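Local coordinates for protein xylooligosaccharide oxidase (Myceliophthora thermophila, PDB 5L6G) that oxidises the C1 hydroxyl of xylooligosaccharides and related sugars to lactones with a bicovalently bound FAD, passing the electrons to molecular oxygen to give hydrogen peroxide, at residues Tyr116-Asp121 with Leu135-Thr140. Residues are numbered along the deposited sequence; the frame is centred on the assembly and turned at random.
With NAG (2-acetamido-2-deoxy-beta-D-glucopyranose), chain B.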
loop_
_atom_site.group_PDB
_atom_site.type_symbol
_atom_site.label_atom_id
_atom_site.label_comp_id
_atom_site.label_asym_id
_atom_site.label_seq_id
_atom_site.Cartn_x
_atom_site.Cartn_y
_atom_site.Cartn_z
ATOM N N TYR A 116 6.871 -17.597 -3.336
ATOM C CA TYR A 116 5.880 -17.187 -2.347
ATOM C C TYR A 116 5.992 -17.944 -1.034
ATOM O O TYR A 116 5.059 -17.931 -0.237
ATOM C CB TYR A 116 4.473 -17.363 -2.914
ATOM C CG TYR A 116 4.154 -18.775 -3.372
ATOM C CD1 TYR A 116 3.814 -19.781 -2.452
ATOM C CD2 TYR A 116 4.183 -19.108 -4.719
ATOM C CE1 TYR A 116 3.529 -21.071 -2.870
ATOM C CE2 TYR A 116 3.904 -20.398 -5.153
ATOM C CZ TYR A 116 3.571 -21.374 -4.222
ATOM O OH TYR A 116 3.279 -22.650 -4.651
ATOM N N ASN A 117 7.118 -18.603 -0.793
ATOM C CA ASN A 117 7.251 -19.372 0.430
ATOM C C ASN A 117 7.363 -18.511 1.668
ATOM O O ASN A 117 7.990 -17.457 1.657
ATOM C CB ASN A 117 8.446 -20.315 0.369
ATOM C CG ASN A 117 8.160 -21.558 -0.432
ATOM O OD1 ASN A 117 7.025 -21.819 -0.845
ATOM N ND2 ASN A 117 9.188 -22.337 -0.654
ATOM N N VAL A 118 6.743 -19.003 2.733
ATOM C CA VAL A 118 6.729 -18.343 4.023
ATOM C C VAL A 118 7.202 -19.386 5.037
ATOM O O VAL A 118 6.616 -20.463 5.139
ATOM C CB VAL A 118 5.309 -17.835 4.368
ATOM C CG1 VAL A 118 5.260 -17.277 5.780
ATOM C CG2 VAL A 118 4.864 -16.759 3.371
ATOM N N THR A 119 8.284 -19.070 5.737
ATOM C CA THR A 119 8.855 -19.929 6.778
ATOM C C THR A 119 8.757 -19.154 8.068
ATOM O O THR A 119 9.126 -17.992 8.111
ATOM C CB THR A 119 10.347 -20.231 6.519
ATOM O OG1 THR A 119 10.480 -20.945 5.300
ATOM C CG2 THR A 119 10.939 -21.056 7.631
ATOM N N LEU A 120 8.263 -19.799 9.118
ATOM C CA LEU A 120 8.188 -19.169 10.417
ATOM C C LEU A 120 9.079 -19.926 11.376
ATOM O O LEU A 120 8.940 -21.129 11.536
ATOM C CB LEU A 120 6.738 -19.155 10.899
ATOM C CG LEU A 120 6.446 -18.531 12.265
ATOM C CD1 LEU A 120 6.914 -17.088 12.332
ATOM C CD2 LEU A 120 4.956 -18.645 12.540
ATOM N N ASP A 121 10.021 -19.214 11.985
ATOM C CA ASP A 121 10.875 -19.789 13.011
ATOM C C ASP A 121 10.063 -19.948 14.303
ATOM O O ASP A 121 9.517 -18.963 14.817
ATOM C CB ASP A 121 12.082 -18.881 13.238
ATOM C CG ASP A 121 13.168 -19.538 14.086
ATOM O OD1 ASP A 121 12.941 -19.777 15.282
ATOM O OD2 ASP A 121 14.247 -19.819 13.544
ATOM N N LEU A 135 -0.529 -11.298 0.648
ATOM C CA LEU A 135 -0.846 -11.062 2.043
ATOM C C LEU A 135 -1.694 -12.171 2.636
ATOM O O LEU A 135 -1.487 -12.528 3.777
ATOM C CB LEU A 135 -1.534 -9.714 2.223
ATOM C CG LEU A 135 -0.745 -8.483 1.760
ATOM C CD1 LEU A 135 -1.529 -7.215 2.090
ATOM C CD2 LEU A 135 0.645 -8.460 2.403
ATOM N N GLY A 136 -2.663 -12.691 1.870
ATOM C CA GLY A 136 -3.537 -13.744 2.359
ATOM C C GLY A 136 -2.793 -15.026 2.683
ATOM O O GLY A 136 -3.067 -15.695 3.676
ATOM N N HIS A 137 -1.832 -15.358 1.844
ATOM C CA HIS A 137 -0.974 -16.515 2.065
ATOM C C HIS A 137 -0.096 -16.327 3.295
ATOM O O HIS A 137 0.038 -17.249 4.105
ATOM C CB HIS A 137 -0.099 -16.761 0.835
ATOM C CG HIS A 137 0.844 -17.912 0.979
ATOM N ND1 HIS A 137 0.425 -19.195 1.276
ATOM C CD2 HIS A 137 2.187 -17.969 0.878
ATOM C CE1 HIS A 137 1.474 -19.995 1.330
ATOM N NE2 HIS A 137 2.555 -19.274 1.083
ATOM N N ILE A 138 0.498 -15.140 3.416
ATOM C CA ILE A 138 1.375 -14.846 4.543
ATOM C C ILE A 138 0.570 -14.965 5.840
ATOM O O ILE A 138 0.969 -15.681 6.768
ATOM C CB ILE A 138 1.972 -13.441 4.426
ATOM C CG1 ILE A 138 2.878 -13.361 3.205
ATOM C CG2 ILE A 138 2.738 -13.087 5.695
ATOM C CD1 ILE A 138 3.242 -11.970 2.775
ATOM N N ALA A 139 -0.571 -14.283 5.871
ATOM C CA ALA A 139 -1.417 -14.280 7.046
ATOM C C ALA A 139 -1.835 -15.705 7.425
ATOM O O ALA A 139 -1.838 -16.076 8.600
ATOM C CB ALA A 139 -2.628 -13.404 6.806
ATOM N N THR A 140 -2.175 -16.509 6.426
ATOM C CA THR A 140 -2.605 -17.888 6.674
ATOM C C THR A 140 -1.494 -18.726 7.292
ATOM O O THR A 140 -1.684 -19.414 8.320
ATOM C CB THR A 140 -3.082 -18.536 5.360
ATOM O OG1 THR A 140 -4.211 -17.796 4.872
ATOM C CG2 THR A 140 -3.454 -20.006 5.565
HETATM C C1 NAG B . 8.980 -23.557 -1.379
HETATM C C2 NAG B . 9.964 -23.804 -2.498
HETATM C C3 NAG B . 9.834 -25.191 -3.114
HETATM C C4 NAG B . 9.689 -26.272 -2.054
HETATM C C5 NAG B . 8.633 -25.906 -1.021
HETATM C C6 NAG B . 8.709 -26.895 0.146
HETATM C C7 NAG B . 10.559 -21.752 -3.705
HETATM C C8 NAG B . 10.197 -20.813 -4.812
HETATM N N2 NAG B . 9.752 -22.789 -3.515
HETATM O O3 NAG B . 11.009 -25.391 -3.863
HETATM O O4 NAG B . 9.262 -27.492 -2.636
HETATM O O5 NAG B . 8.853 -24.628 -0.482
HETATM O O6 NAG B . 7.984 -26.404 1.251
HETATM O O7 NAG B . 11.577 -21.528 -3.058
HETATM O O HOH W 1 4.744 -21.045 2.098
#
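His-137 reaches out from the first turn of helix 135-146 and meets Tyr-116 at ring and backbone alike. The two rings form an offset edge-to-face pair: their centroids lie 5.6 Å apart, their planes stand at 83°, and the tyrosine edge is turned to the imidazole face. The closest ring atoms are Tyr-116 CD1 and His-137 NE2, at 3.8 Å. Meanwhile Tyr-116 O sits at the imidazole edge, near its plane, 3.1 Å from His-137 CD2. Beside this pair, Val-118 directs its side chain to the helix, and its CG2 methyl serves two neighbours, coming within 3.9 Å of Ile-138 CG1 and packing obliquely against the imidazole. With CG anti to the backbone N (chi1 179°), the histidine ring is carried away from the helix, across to Tyr-116 and the CG2 methyl of Val-118.

One water adds a polar link. It accepts from Val-118 N at 2.9 Å and is also hydrogen-bonded to His-137 NE2, 3.0 Å away, tying strand backbone to helix side chain. The other imidazole nitrogen, ND1, is hydrogen-bonded to Asp-330, so the ring is held at both nitrogens; the nearby carboxylate would probably polarise it. Thr-332 touches both Tyr-116 and His-137, while Val-141 and Leu-142 carry the apolar packing of Val-118 further along the helix.

Strand 118-120 pairs antiparallel with strand 127-129, from which the chain runs on to this helix, making a local strand-strand-helix unit within the PCMH-type FAD-binding domain. Next to the contact, Asn-117 points away from the helix and carries N-linked NAG through ND2. Although the interface is small (187 Å²), water at NE2, Asp-330 at ND1 and an aromatic edge on the face together fix the rotation of the imidazole, which links the loop and strand beside the glycan to the helix.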